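Local coordinates for protein 378aa long hypothetical citrate synthase (Sulfolobus tokodaii, PDB 1VGM) that is probably a member of the citrate synthase family, a largely helical protein that pairs with a second copy of itself, at residues A43-L48 with A176-Y181; D92-M97 with A212-P217; N134-K139 with P327-T332; L180-E185 with R339-L344. All blocks are in the same frame, centred on the assembly; numbering follows the deposited sequence.

Contacts 1, 2 and 4 are buried, while contact 3 is partly exposed. Contact 4 lies closest to the middle of the chain, its centre about 7 Å from it. Contacts 3 and 4 both use helix 331-353, one at its start and one further along. Contact 1 adjoins contact 4: they share Leu180 and Tyr181, and Leu48 packs on Thr182. Contacts 2 and 3 also touch, through Ile135 against Ala93 and Met97. Contact 1 is apolar. Contact 2 packs a lysine chain on a helix start and sends its charge to acids of the second subunit, which contact 1 also reaches. Contact 3 sets a lysine on a tyrosine ring, and contact 4 ties a loop to a buried arginine.

Contact 1: A43-L48 with A176-Y181; sequences ASYEEL and ASLILY
Tyr45 meets Leu178 because its CG stands anti to the backbone N (chi1 -175°), which swings the ring over helix 168-180. Leu178 has the other setting, with CG anti to the carbonyl carbon (chi1 -70°). Its CB then lies over one face of the Tyr45 ring. This is a CH-pi contact, with Leu178 CB 3.8 Å from the ring centroid and displaced toward the rim. Leu178 CD1 lies over the same face, nearer the other edge, 3.7 Å from Tyr45 CD2. The two side chains cross nearly at right angles. Ile179 packs next to them. Its CD1 end runs under the start of helix 45-54 and comes 3.7 Å from Ser44 C. Its CG2 branch meets Leu48 CD2 at 3.8 Å. The start of that helix is fixed by Ser44, the N-cap, whose OG accepts a weak bond from Glu47 N. Ser44 OG also bonds Glu47 OE2 at 2.9 Å, on the anti lone pair of the carboxylate. Glu47 OE1 forms a salt bridge with Arg378 of the second subunit, and Asp175 accepts from Tyr45 N. Leu341 of helix 331-353 packs on both Tyr45 and Leu48. The arrangement is apolar helix-to-helix packing in the core of the largely helical citrate synthase fold, at an N-capped helix start.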
loop_
_atom_site.group_PDB
_atom_site.type_symbol
_atom_site.label_atom_id
_atom_site.label_comp_id
_atom_site.label_asym_id
_atom_site.label_seq_id
_atom_site.Cartn_x
_atom_site.Cartn_y
_atom_site.Cartn_z
ATOM N N ALA A 43 -1.387 2.841 32.968
ATOM C CA ALA A 43 -0.196 3.083 32.157
ATOM C C ALA A 43 -0.415 4.269 31.216
ATOM O O ALA A 43 -1.061 5.251 31.588
ATOM C CB ALA A 43 0.160 1.815 31.364
ATOM N N SER A 44 0.119 4.182 30.004
ATOM C CA SER A 44 0.103 5.310 29.085
ATOM C C SER A 44 0.561 4.849 27.705
ATOM O O SER A 44 1.126 3.768 27.564
ATOM C CB SER A 44 1.033 6.414 29.593
ATOM O OG SER A 44 2.385 6.008 29.487
ATOM N N TYR A 45 0.327 5.667 26.688
ATOM C CA TYR A 45 0.682 5.282 25.334
ATOM C C TYR A 45 2.185 5.079 25.200
ATOM O O TYR A 45 2.632 4.133 24.554
ATOM C CB TYR A 45 0.207 6.349 24.351
ATOM C CG TYR A 45 0.418 6.007 22.891
ATOM C CD1 TYR A 45 -0.033 4.795 22.355
ATOM C CD2 TYR A 45 1.044 6.914 22.030
ATOM C CE1 TYR A 45 0.132 4.502 20.987
ATOM C CE2 TYR A 45 1.215 6.628 20.671
ATOM C CZ TYR A 45 0.760 5.428 20.157
ATOM O OH TYR A 45 0.946 5.159 18.816
ATOM N N GLU A 46 2.968 5.965 25.809
ATOM C CA GLU A 46 4.423 5.810 25.800
ATOM C C GLU A 46 4.874 4.483 26.421
ATOM O O GLU A 46 5.818 3.850 25.942
ATOM C CB GLU A 46 5.098 6.973 26.542
ATOM C CG GLU A 46 5.041 8.302 25.803
ATOM C CD GLU A 46 3.924 9.204 26.290
ATOM O OE1 GLU A 46 2.826 8.685 26.614
ATOM O OE2 GLU A 46 4.144 10.433 26.342
ATOM N N GLU A 47 4.209 4.058 27.488
ATOM C CA GLU A 47 4.537 2.770 28.082
ATOM C C GLU A 47 4.124 1.613 27.179
ATOM O O GLU A 47 4.837 0.613 27.077
ATOM C CB GLU A 47 3.883 2.647 29.455
ATOM C CG GLU A 47 4.539 3.552 30.494
ATOM C CD GLU A 47 3.741 3.646 31.782
ATOM O OE1 GLU A 47 4.149 3.042 32.795
ATOM O OE2 GLU A 47 2.705 4.333 31.773
ATOM N N LEU A 48 2.983 1.756 26.509
ATOM C CA LEU A 48 2.544 0.769 25.526
ATOM C C LEU A 48 3.434 0.701 24.287
ATOM O O LEU A 48 3.709 -0.383 23.771
ATOM C CB LEU A 48 1.099 1.047 25.090
ATOM C CG LEU A 48 0.553 0.074 24.030
ATOM C CD1 LEU A 48 0.716 -1.380 24.503
ATOM C CD2 LEU A 48 -0.920 0.377 23.764
ATOM N N ALA A 176 -5.862 7.300 26.424
ATOM C CA ALA A 176 -6.680 6.090 26.394
ATOM C C ALA A 176 -7.019 5.641 24.962
ATOM O O ALA A 176 -6.864 4.468 24.613
ATOM C CB ALA A 176 -7.957 6.318 27.202
ATOM N N SER A 177 -7.478 6.575 24.133
ATOM C CA SER A 177 -7.806 6.264 22.746
ATOM C C SER A 177 -6.642 5.650 21.972
ATOM O O SER A 177 -6.831 4.695 21.219
ATOM C CB SER A 177 -8.285 7.521 22.029
ATOM O OG SER A 177 -9.482 8.003 22.616
ATOM N N LEU A 178 -5.443 6.199 22.155
ATOM C CA LEU A 178 -4.261 5.699 21.467
ATOM C C LEU A 178 -3.972 4.263 21.900
ATOM O O LEU A 178 -3.597 3.422 21.082
ATOM C CB LEU A 178 -3.053 6.595 21.774
ATOM C CG LEU A 178 -3.134 7.980 21.129
ATOM C CD1 LEU A 178 -2.086 8.901 21.730
ATOM C CD2 LEU A 178 -2.942 7.846 19.626
ATOM N N ILE A 179 -4.158 3.983 23.186
ATOM C CA ILE A 179 -3.992 2.621 23.694
ATOM C C ILE A 179 -5.062 1.694 23.119
ATOM O O ILE A 179 -4.770 0.568 22.707
ATOM C CB ILE A 179 -4.062 2.593 25.253
ATOM C CG1 ILE A 179 -2.849 3.327 25.835
ATOM C CG2 ILE A 179 -4.072 1.156 25.765
ATOM C CD1 ILE A 179 -2.850 3.418 27.350
ATOM N N LEU A 180 -6.302 2.172 23.097
ATOM C CA LEU A 180 -7.451 1.317 22.801
ATOM C C LEU A 180 -7.436 0.758 21.372
ATOM O O LEU A 180 -7.862 -0.368 21.140
ATOM C CB LEU A 180 -8.757 2.095 23.028
ATOM C CG LEU A 180 -9.222 2.232 24.482
ATOM C CD1 LEU A 180 -10.268 3.351 24.604
ATOM C CD2 LEU A 180 -9.805 0.902 24.952
ATOM N N TYR A 181 -6.951 1.553 20.424
ATOM C CA TYR A 181 -6.978 1.193 19.011
ATOM C C TYR A 181 -5.610 0.694 18.503
ATOM O O TYR A 181 -5.417 0.506 17.300
ATOM C CB TYR A 181 -7.411 2.408 18.186
ATOM C CG TYR A 181 -8.905 2.548 17.938
ATOM C CD1 TYR A 181 -9.504 3.806 17.916
ATOM C CD2 TYR A 181 -9.693 1.444 17.607
ATOM C CE1 TYR A 181 -10.844 3.969 17.552
ATOM C CE2 TYR A 181 -11.038 1.595 17.244
ATOM C CZ TYR A 181 -11.605 2.863 17.213
ATOM O OH TYR A 181 -12.912 3.041 16.814
#

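Contact 2: D92-M97 with A212-P217; sequences DAIGMM and AALKGP
Ile94 and Lys215 carry this helix-to-helix contact of the citrate synthase fold, where the first turn of helix 93-108 meets the end of helix 203-214. Ile94 CG2 touches Lys215 CB at 3.6 Å, and the two side chains lie alongside each other, pointing opposite ways. Ile94 CD1, on the other branch, meets Leu214 CD2 more loosely, at 4.2 Å. Lys215 is extended from its CG, which stands anti to the backbone N (chi1 -171°), and bends only at its last torsion (chi4 -63°). The extended part lays CD against the backbone of Gly95, 3.7 Å from Gly95 N. Lys215 CE lies close to Gly95 CA as well, and packs against Asp92 CB.

Asp92 is the N-cap of helix 93-108. Its OD1 accepts weak bonds from both Ile94 N and Gly95 N, which holds the carboxylate over the helix start. That leaves its OD2 4.9 Å from Lys215 NZ, too far for a direct salt bridge. The lysine's charge is met instead across the dimer interface, by salt bridges to Asp202 and Asp109 of the second subunit. These two acids would be expected to favour the charged form of the lysine. Further out, Leu214 also packs on Trp343 and Ala336 of helix 331-353, and Ala212 packs on Ala209 of the second subunit. One water joins the two opposite charges within the chain: it accepts from Lys215 NZ at 3.1 Å and gives a weak bond to Asp92 OD2 at 2.7 Å.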
loop_
_atom_site.group_PDB
_atom_site.type_symbol
_atom_site.label_atom_id
_atom_site.label_comp_id
_atom_site.label_asym_id
_atom_site.label_seq_id
_atom_site.Cartn_x
_atom_site.Cartn_y
_atom_site.Cartn_z
ATOM N N ASP A 92 -10.070 13.735 1.381
ATOM C CA ASP A 92 -10.129 12.737 2.432
ATOM C C ASP A 92 -8.833 12.711 3.246
ATOM O O ASP A 92 -7.735 12.695 2.684
ATOM C CB ASP A 92 -10.393 11.364 1.814
ATOM C CG ASP A 92 -10.555 10.288 2.853
ATOM O OD1 ASP A 92 -9.555 9.947 3.510
ATOM O OD2 ASP A 92 -11.680 9.788 3.024
ATOM N N ALA A 93 -8.962 12.703 4.568
ATOM C CA ALA A 93 -7.802 12.824 5.448
ATOM C C ALA A 93 -6.807 11.673 5.268
ATOM O O ALA A 93 -5.598 11.877 5.316
ATOM C CB ALA A 93 -8.252 12.894 6.898
ATOM N N ILE A 94 -7.310 10.465 5.062
ATOM C CA ILE A 94 -6.431 9.330 4.811
ATOM C C ILE A 94 -5.732 9.400 3.452
ATOM O O ILE A 94 -4.591 8.959 3.319
ATOM C CB ILE A 94 -7.200 8.010 4.885
ATOM C CG1 ILE A 94 -7.855 7.875 6.261
ATOM C CG2 ILE A 94 -6.251 6.848 4.636
ATOM C CD1 ILE A 94 -6.855 7.790 7.420
ATOM N N GLY A 95 -6.416 9.948 2.449
ATOM C CA GLY A 95 -5.730 10.400 1.246
ATOM C C GLY A 95 -4.548 11.307 1.547
ATOM O O GLY A 95 -3.437 11.117 1.041
ATOM N N MET A 96 -4.782 12.308 2.384
ATOM C CA MET A 96 -3.724 13.246 2.703
ATOM C C MET A 96 -2.614 12.568 3.506
ATOM O O MET A 96 -1.428 12.843 3.310
ATOM C CB MET A 96 -4.313 14.441 3.453
ATOM C CG MET A 96 -5.193 15.326 2.555
ATOM S SD MET A 96 -6.153 16.555 3.444
ATOM C CE MET A 96 -4.846 17.633 4.036
ATOM N N MET A 97 -2.998 11.658 4.388
ATOM C CA MET A 97 -2.023 10.979 5.224
ATOM C C MET A 97 -1.150 10.031 4.412
ATOM O O MET A 97 0.067 9.993 4.601
ATOM C CB MET A 97 -2.725 10.209 6.344
ATOM C CG MET A 97 -1.784 9.767 7.451
ATOM S SD MET A 97 -2.642 9.016 8.844
ATOM C CE MET A 97 -3.846 10.257 9.213
ATOM N N ALA A 212 -3.425 3.070 2.466
ATOM C CA ALA A 212 -4.175 2.907 1.224
ATOM C C ALA A 212 -5.324 1.894 1.387
ATOM O O ALA A 212 -6.442 2.114 0.920
ATOM C CB ALA A 212 -3.232 2.472 0.107
ATOM N N ALA A 213 -5.043 0.791 2.069
ATOM C CA ALA A 213 -6.078 -0.170 2.433
ATOM C C ALA A 213 -7.111 0.419 3.394
ATOM O O ALA A 213 -8.310 0.175 3.251
ATOM C CB ALA A 213 -5.435 -1.406 3.052
ATOM N N LEU A 214 -6.641 1.196 4.368
ATOM C CA LEU A 214 -7.525 1.810 5.356
ATOM C C LEU A 214 -8.487 2.805 4.718
ATOM O O LEU A 214 -9.592 3.016 5.223
ATOM C CB LEU A 214 -6.704 2.521 6.451
ATOM C CG LEU A 214 -7.492 3.228 7.568
ATOM C CD1 LEU A 214 -8.447 2.252 8.251
ATOM C CD2 LEU A 214 -6.531 3.817 8.585
ATOM N N LYS A 215 -8.071 3.420 3.610
ATOM C CA LYS A 215 -8.866 4.483 2.990
ATOM C C LYS A 215 -10.168 3.960 2.375
ATOM O O LYS A 215 -11.078 4.738 2.099
ATOM C CB LYS A 215 -8.036 5.210 1.917
ATOM C CG LYS A 215 -8.700 6.474 1.357
ATOM C CD LYS A 215 -7.786 7.214 0.379
ATOM C CE LYS A 215 -8.514 8.373 -0.270
ATOM N NZ LYS A 215 -9.674 7.905 -1.077
ATOM N N GLY A 216 -10.248 2.648 2.155
ATOM C CA GLY A 216 -11.459 2.049 1.610
ATOM C C GLY A 216 -12.590 1.954 2.626
ATOM O O GLY A 216 -12.345 1.594 3.778
ATOM N N PRO A 217 -13.843 2.268 2.226
ATOM C CA PRO A 217 -14.990 2.335 3.139
ATOM C C PRO A 217 -15.413 1.011 3.784
ATOM O O PRO A 217 -16.247 1.003 4.687
ATOM C CB PRO A 217 -16.109 2.938 2.272
ATOM C CG PRO A 217 -15.736 2.557 0.869
ATOM C CD PRO A 217 -14.221 2.650 0.850
HETATM O O HOH W 1 -11.931 8.034 1.036
#

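Contact 3: N134-K139 with P327-T332; sequences NIYRAK and PIYMFT
The Tyr329 ring is packed on both faces. Lys139 CE lies over one face, 3.4 Å above the plane and offset toward the rim. Pro327 CG lies over the opposite face at the same height. The lysine contact is CH-pi, with Lys139 CE 3.6 Å from the centroid of the Tyr329 ring. It is also cation-pi, since Lys139 NZ stands 4.9 Å from that centroid and 11° off the ring normal. A bend at chi3 (69°) sets CE over the ring, and a second at chi4 (62°) directs NZ. The charged end then goes on to Arg89 O and Cys91 O, which it binds as a donor. This second set of partners helps keep the lysine in place over the ring. The hydroxyl of Tyr329 hydrogen-bonds Glu140, just past the end of helix 117-139.

The Tyr136 ring is approached obliquely. Pro327 CD comes 3.8 Å from Tyr136 CE1, and Tyr329 OH comes 3.7 Å from Tyr136 CD1. The Tyr136 side chain runs nearly perpendicular to those of Pro327 and Tyr329, and Phe162 meets it edge-to-face. Met330, bent at both chi2 and chi3, brings its sulfur to the helix itself. Met330 SD lies 3.9 Å from Tyr136 CA and more loosely against Ile135 CG2. Ile135 in turn packs on Ala93, Met96 and Met97 of helix 93-108. Together these side chains join the last turns of helix 117-139 to the 3-10 turn that leads into helix 331-353, a packing of helix ends within the helical citrate synthase fold.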
loop_
_atom_site.group_PDB
_atom_site.type_symbol
_atom_site.label_atom_id
_atom_site.label_comp_id
_atom_site.label_asym_id
_atom_site.label_seq_id
_atom_site.Cartn_x
_atom_site.Cartn_y
_atom_site.Cartn_z
ATOM N N ASN A 134 -1.731 18.368 11.407
ATOM C CA ASN A 134 -1.682 19.381 10.362
ATOM C C ASN A 134 -2.661 19.100 9.227
ATOM O O ASN A 134 -3.061 20.011 8.491
ATOM C CB ASN A 134 -0.261 19.499 9.812
ATOM C CG ASN A 134 0.599 20.423 10.641
ATOM O OD1 ASN A 134 0.493 21.644 10.534
ATOM N ND2 ASN A 134 1.450 19.848 11.481
ATOM N N ILE A 135 -3.056 17.839 9.095
ATOM C CA ILE A 135 -4.161 17.501 8.211
ATOM C C ILE A 135 -5.436 18.185 8.677
ATOM O O ILE A 135 -6.125 18.815 7.878
ATOM C CB ILE A 135 -4.408 15.971 8.153
ATOM C CG1 ILE A 135 -3.254 15.297 7.405
ATOM C CG2 ILE A 135 -5.746 15.688 7.455
ATOM C CD1 ILE A 135 -3.419 13.807 7.237
ATOM N N TYR A 136 -5.753 18.064 9.965
ATOM C CA TYR A 136 -6.860 18.836 10.529
ATOM C C TYR A 136 -6.714 20.318 10.192
ATOM O O TYR A 136 -7.662 20.960 9.740
ATOM C CB TYR A 136 -6.930 18.663 12.052
ATOM C CG TYR A 136 -7.818 19.677 12.739
ATOM C CD1 TYR A 136 -9.203 19.659 12.562
ATOM C CD2 TYR A 136 -7.267 20.672 13.550
ATOM C CE1 TYR A 136 -10.020 20.613 13.172
ATOM C CE2 TYR A 136 -8.070 21.628 14.167
ATOM C CZ TYR A 136 -9.443 21.593 13.972
ATOM O OH TYR A 136 -10.218 22.553 14.571
ATOM N N ARG A 137 -5.524 20.861 10.412
ATOM C CA ARG A 137 -5.327 22.290 10.247
ATOM C C ARG A 137 -5.512 22.716 8.793
ATOM O O ARG A 137 -6.187 23.709 8.517
ATOM C CB ARG A 137 -3.940 22.685 10.749
ATOM C CG ARG A 137 -3.887 22.828 12.259
ATOM C CD ARG A 137 -2.482 23.075 12.760
ATOM N NE ARG A 137 -2.509 23.524 14.144
ATOM C CZ ARG A 137 -2.866 24.741 14.540
ATOM N NH1 ARG A 137 -3.035 25.715 13.657
ATOM N NH2 ARG A 137 -3.052 24.982 15.827
ATOM N N ALA A 138 -4.924 21.960 7.869
ATOM C CA ALA A 138 -5.086 22.221 6.442
ATOM C C ALA A 138 -6.552 22.216 6.007
ATOM O O ALA A 138 -6.982 23.075 5.240
ATOM C CB ALA A 138 -4.301 21.193 5.634
ATOM N N LYS A 139 -7.324 21.249 6.489
ATOM C CA LYS A 139 -8.707 21.119 6.038
ATOM C C LYS A 139 -9.572 22.242 6.583
ATOM O O LYS A 139 -10.617 22.554 6.011
ATOM C CB LYS A 139 -9.295 19.771 6.461
ATOM C CG LYS A 139 -8.788 18.594 5.634
ATOM C CD LYS A 139 -9.487 17.294 6.012
ATOM C CE LYS A 139 -10.951 17.313 5.593
ATOM N NZ LYS A 139 -11.130 17.444 4.111
ATOM N N PRO A 327 -13.631 17.051 14.408
ATOM C CA PRO A 327 -14.715 16.880 13.440
ATOM C C PRO A 327 -14.785 15.430 12.978
ATOM O O PRO A 327 -13.816 14.681 13.101
ATOM C CB PRO A 327 -14.336 17.833 12.310
ATOM C CG PRO A 327 -12.849 17.858 12.358
ATOM C CD PRO A 327 -12.482 17.761 13.818
ATOM N N ILE A 328 -15.944 15.045 12.453
ATOM C CA ILE A 328 -16.229 13.662 12.090
ATOM C C ILE A 328 -15.218 13.152 11.066
ATOM O O ILE A 328 -14.791 11.993 11.126
ATOM C CB ILE A 328 -17.661 13.544 11.508
ATOM C CG1 ILE A 328 -18.685 13.812 12.620
ATOM C CG2 ILE A 328 -17.876 12.168 10.883
ATOM C CD1 ILE A 328 -20.136 13.861 12.149
ATOM N N TYR A 329 -14.830 14.020 10.136
ATOM C CA TYR A 329 -13.926 13.622 9.064
ATOM C C TYR A 329 -12.526 13.271 9.568
ATOM O O TYR A 329 -11.677 12.850 8.786
ATOM C CB TYR A 329 -13.830 14.724 7.998
ATOM C CG TYR A 329 -13.145 16.013 8.435
ATOM C CD1 TYR A 329 -11.769 16.057 8.672
ATOM C CD2 TYR A 329 -13.871 17.203 8.563
ATOM C CE1 TYR A 329 -11.134 17.241 9.023
ATOM C CE2 TYR A 329 -13.240 18.399 8.916
ATOM C CZ TYR A 329 -11.869 18.405 9.146
ATOM O OH TYR A 329 -11.234 19.570 9.514
ATOM N N MET A 330 -12.285 13.439 10.868
ATOM C CA MET A 330 -10.990 13.065 11.436
ATOM C C MET A 330 -11.009 11.701 12.147
ATOM O O MET A 330 -9.963 11.182 12.538
ATOM C CB MET A 330 -10.500 14.141 12.409
ATOM C CG MET A 330 -10.068 15.460 11.751
ATOM S SD MET A 330 -8.634 15.323 10.659
ATOM C CE MET A 330 -7.414 14.594 11.735
ATOM N N PHE A 331 -12.188 11.118 12.316
ATOM C CA PHE A 331 -12.303 9.964 13.197
ATOM C C PHE A 331 -11.382 8.819 12.763
ATOM O O PHE A 331 -10.639 8.276 13.578
ATOM C CB PHE A 331 -13.756 9.486 13.264
ATOM C CG PHE A 331 -14.653 10.371 14.093
ATOM C CD1 PHE A 331 -14.187 11.576 14.599
ATOM C CD2 PHE A 331 -15.980 10.021 14.322
ATOM C CE1 PHE A 331 -15.025 12.420 15.327
ATOM C CE2 PHE A 331 -16.824 10.860 15.048
ATOM C CZ PHE A 331 -16.342 12.068 15.547
ATOM N N THR A 332 -11.407 8.465 11.483
ATOM C CA THR A 332 -10.566 7.371 11.009
ATOM C C THR A 332 -9.071 7.679 11.058
ATOM O O THR A 332 -8.253 6.777 11.253
ATOM C CB THR A 332 -10.958 6.948 9.577
ATOM O OG1 THR A 332 -12.242 6.309 9.621
ATOM C CG2 THR A 332 -9.934 5.964 8.997
#

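Contact 4: L180-E185 with R339-L344; sequences LYTDHE and RVLGWL
Tyr181 O is gripped by the guanidinium of Arg339, where the loop after helix 168-180 lies against helix 331-353 in the middle of the citrate synthase fold. Arg339 NE donates to it at 2.8 Å, with an N-H...O angle of 158°. Arg339 NH2 adds a weaker bond to the same oxygen. The carbonyl oxygen lies near the guanidinium plane, at its edge. Bends at chi2 and chi3 (57° and 52°) curl the arginine back to this position. The loop then passes over one face of the group, with His184 N 3.5 Å above its centre. His184 N is buried here and has no partner in the model. Asp183 OD1 is only a neighbouring charge, well out of the guanidinium plane; its OD2 bonds Thr20 and His346.

Beside the arginine, Thr182 CG2 packs on Leu341 CD2 at 3.7 Å. Gly342 lets the backbones come close, and its CA makes a C-H...O contact of 3.2 Å with Thr182 O. His184 ND1 gives a bond to Glu185 OE2 in its ring plane, while NE2 bonds Tyr262. A water donates to Leu180 O at 2.7 Å and to Asp183 O at 2.8 Å, and takes a weak bond from Arg339 NH2.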
loop_
_atom_site.group_PDB
_atom_site.type_symbol
_atom_site.label_atom_id
_atom_site.label_comp_id
_atom_site.label_asym_id
_atom_site.label_seq_id
_atom_site.Cartn_x
_atom_site.Cartn_y
_atom_site.Cartn_z
ATOM N N LEU A 180 -6.302 2.172 23.097
ATOM C CA LEU A 180 -7.451 1.317 22.801
ATOM C C LEU A 180 -7.436 0.758 21.372
ATOM O O LEU A 180 -7.862 -0.368 21.140
ATOM C CB LEU A 180 -8.757 2.095 23.028
ATOM C CG LEU A 180 -9.222 2.232 24.482
ATOM C CD1 LEU A 180 -10.268 3.351 24.604
ATOM C CD2 LEU A 180 -9.805 0.902 24.952
ATOM N N TYR A 181 -6.951 1.553 20.424
ATOM C CA TYR A 181 -6.978 1.193 19.011
ATOM C C TYR A 181 -5.610 0.694 18.503
ATOM O O TYR A 181 -5.417 0.506 17.300
ATOM C CB TYR A 181 -7.411 2.408 18.186
ATOM C CG TYR A 181 -8.905 2.548 17.938
ATOM C CD1 TYR A 181 -9.504 3.806 17.916
ATOM C CD2 TYR A 181 -9.693 1.444 17.607
ATOM C CE1 TYR A 181 -10.844 3.969 17.552
ATOM C CE2 TYR A 181 -11.038 1.595 17.244
ATOM C CZ TYR A 181 -11.605 2.863 17.213
ATOM O OH TYR A 181 -12.912 3.041 16.814
ATOM N N THR A 182 -4.661 0.485 19.411
ATOM C CA THR A 182 -3.288 0.158 19.018
ATOM C C THR A 182 -3.143 -1.095 18.149
ATOM O O THR A 182 -2.405 -1.078 17.165
ATOM C CB THR A 182 -2.384 0.029 20.266
ATOM O OG1 THR A 182 -1.988 1.343 20.688
ATOM C CG2 THR A 182 -1.131 -0.827 19.965
ATOM N N ASP A 183 -3.836 -2.175 18.498
ATOM C CA ASP A 183 -3.816 -3.373 17.658
ATOM C C ASP A 183 -5.029 -4.282 17.870
ATOM O O ASP A 183 -5.614 -4.309 18.956
ATOM C CB ASP A 183 -2.533 -4.169 17.909
ATOM C CG ASP A 183 -2.293 -5.227 16.853
ATOM O OD1 ASP A 183 -2.541 -4.941 15.665
ATOM O OD2 ASP A 183 -1.852 -6.339 17.205
ATOM N N HIS A 184 -5.397 -5.022 16.822
ATOM C CA HIS A 184 -6.516 -5.960 16.878
ATOM C C HIS A 184 -6.639 -6.710 15.554
ATOM O O HIS A 184 -6.886 -6.104 14.510
ATOM C CB HIS A 184 -7.834 -5.220 17.167
ATOM C CG HIS A 184 -8.785 -5.986 18.036
ATOM N ND1 HIS A 184 -9.730 -6.850 17.526
ATOM C CD2 HIS A 184 -8.937 -6.021 19.384
ATOM C CE1 HIS A 184 -10.422 -7.383 18.519
ATOM N NE2 HIS A 184 -9.958 -6.896 19.658
ATOM N N GLU A 185 -6.476 -8.030 15.613
ATOM C CA GLU A 185 -6.605 -8.890 14.444
ATOM C C GLU A 185 -5.647 -8.452 13.341
ATOM O O GLU A 185 -4.696 -7.718 13.595
ATOM C CB GLU A 185 -8.047 -8.869 13.940
ATOM C CG GLU A 185 -9.053 -9.409 14.955
ATOM C CD GLU A 185 -10.465 -8.903 14.705
ATOM O OE1 GLU A 185 -11.178 -9.504 13.881
ATOM O OE2 GLU A 185 -10.860 -7.896 15.331
ATOM N N ARG A 339 -3.369 3.045 15.520
ATOM C CA ARG A 339 -3.105 1.703 14.993
ATOM C C ARG A 339 -1.702 1.610 14.376
ATOM O O ARG A 339 -1.177 0.514 14.167
ATOM C CB ARG A 339 -4.176 1.326 13.954
ATOM C CG ARG A 339 -3.974 -0.031 13.234
ATOM C CD ARG A 339 -3.868 -1.217 14.189
ATOM N NE ARG A 339 -4.983 -1.253 15.129
ATOM C CZ ARG A 339 -6.095 -1.964 14.956
ATOM N NH1 ARG A 339 -6.245 -2.727 13.875
ATOM N NH2 ARG A 339 -7.061 -1.914 15.868
ATOM N N VAL A 340 -1.081 2.760 14.116
ATOM C CA VAL A 340 0.251 2.766 13.531
ATOM C C VAL A 340 1.255 2.037 14.429
ATOM O O VAL A 340 2.192 1.405 13.932
ATOM C CB VAL A 340 0.747 4.214 13.260
ATOM C CG1 VAL A 340 1.040 4.937 14.575
ATOM C CG2 VAL A 340 1.981 4.176 12.372
ATOM N N LEU A 341 1.058 2.107 15.744
ATOM C CA LEU A 341 1.906 1.350 16.660
ATOM C C LEU A 341 1.810 -0.145 16.370
ATOM O O LEU A 341 2.822 -0.847 16.284
ATOM C CB LEU A 341 1.511 1.611 18.119
ATOM C CG LEU A 341 2.275 0.798 19.176
ATOM C CD1 LEU A 341 3.792 0.954 18.980
ATOM C CD2 LEU A 341 1.876 1.277 20.570
ATOM N N GLY A 342 0.582 -0.622 16.224
ATOM C CA GLY A 342 0.372 -2.002 15.834
ATOM C C GLY A 342 0.923 -2.330 14.457
ATOM O O GLY A 342 1.575 -3.363 14.291
ATOM N N TRP A 343 0.681 -1.477 13.462
ATOM C CA TRP A 343 1.289 -1.704 12.153
ATOM C C TRP A 343 2.809 -1.860 12.266
ATOM O O TRP A 343 3.386 -2.801 11.716
ATOM C CB TRP A 343 0.965 -0.565 11.177
ATOM C CG TRP A 343 -0.490 -0.490 10.762
ATOM C CD1 TRP A 343 -1.394 -1.524 10.708
ATOM C CD2 TRP A 343 -1.205 0.687 10.355
ATOM N NE1 TRP A 343 -2.623 -1.059 10.294
ATOM C CE2 TRP A 343 -2.536 0.294 10.071
ATOM C CE3 TRP A 343 -0.857 2.037 10.226
ATOM C CZ2 TRP A 343 -3.521 1.211 9.666
ATOM C CZ3 TRP A 343 -1.834 2.949 9.823
ATOM C CH2 TRP A 343 -3.151 2.530 9.549
ATOM N N LEU A 344 3.455 -0.939 12.975
ATOM C CA LEU A 344 4.909 -0.957 13.091
ATOM C C LEU A 344 5.384 -2.193 13.861
ATOM O O LEU A 344 6.345 -2.850 13.467
ATOM C CB LEU A 344 5.403 0.309 13.796
ATOM C CG LEU A 344 5.273 1.637 13.041
ATOM C CD1 LEU A 344 5.560 2.778 14.007
ATOM C CD2 LEU A 344 6.231 1.681 11.845
HETATM O O HOH W 2 -7.454 -2.139 19.114
#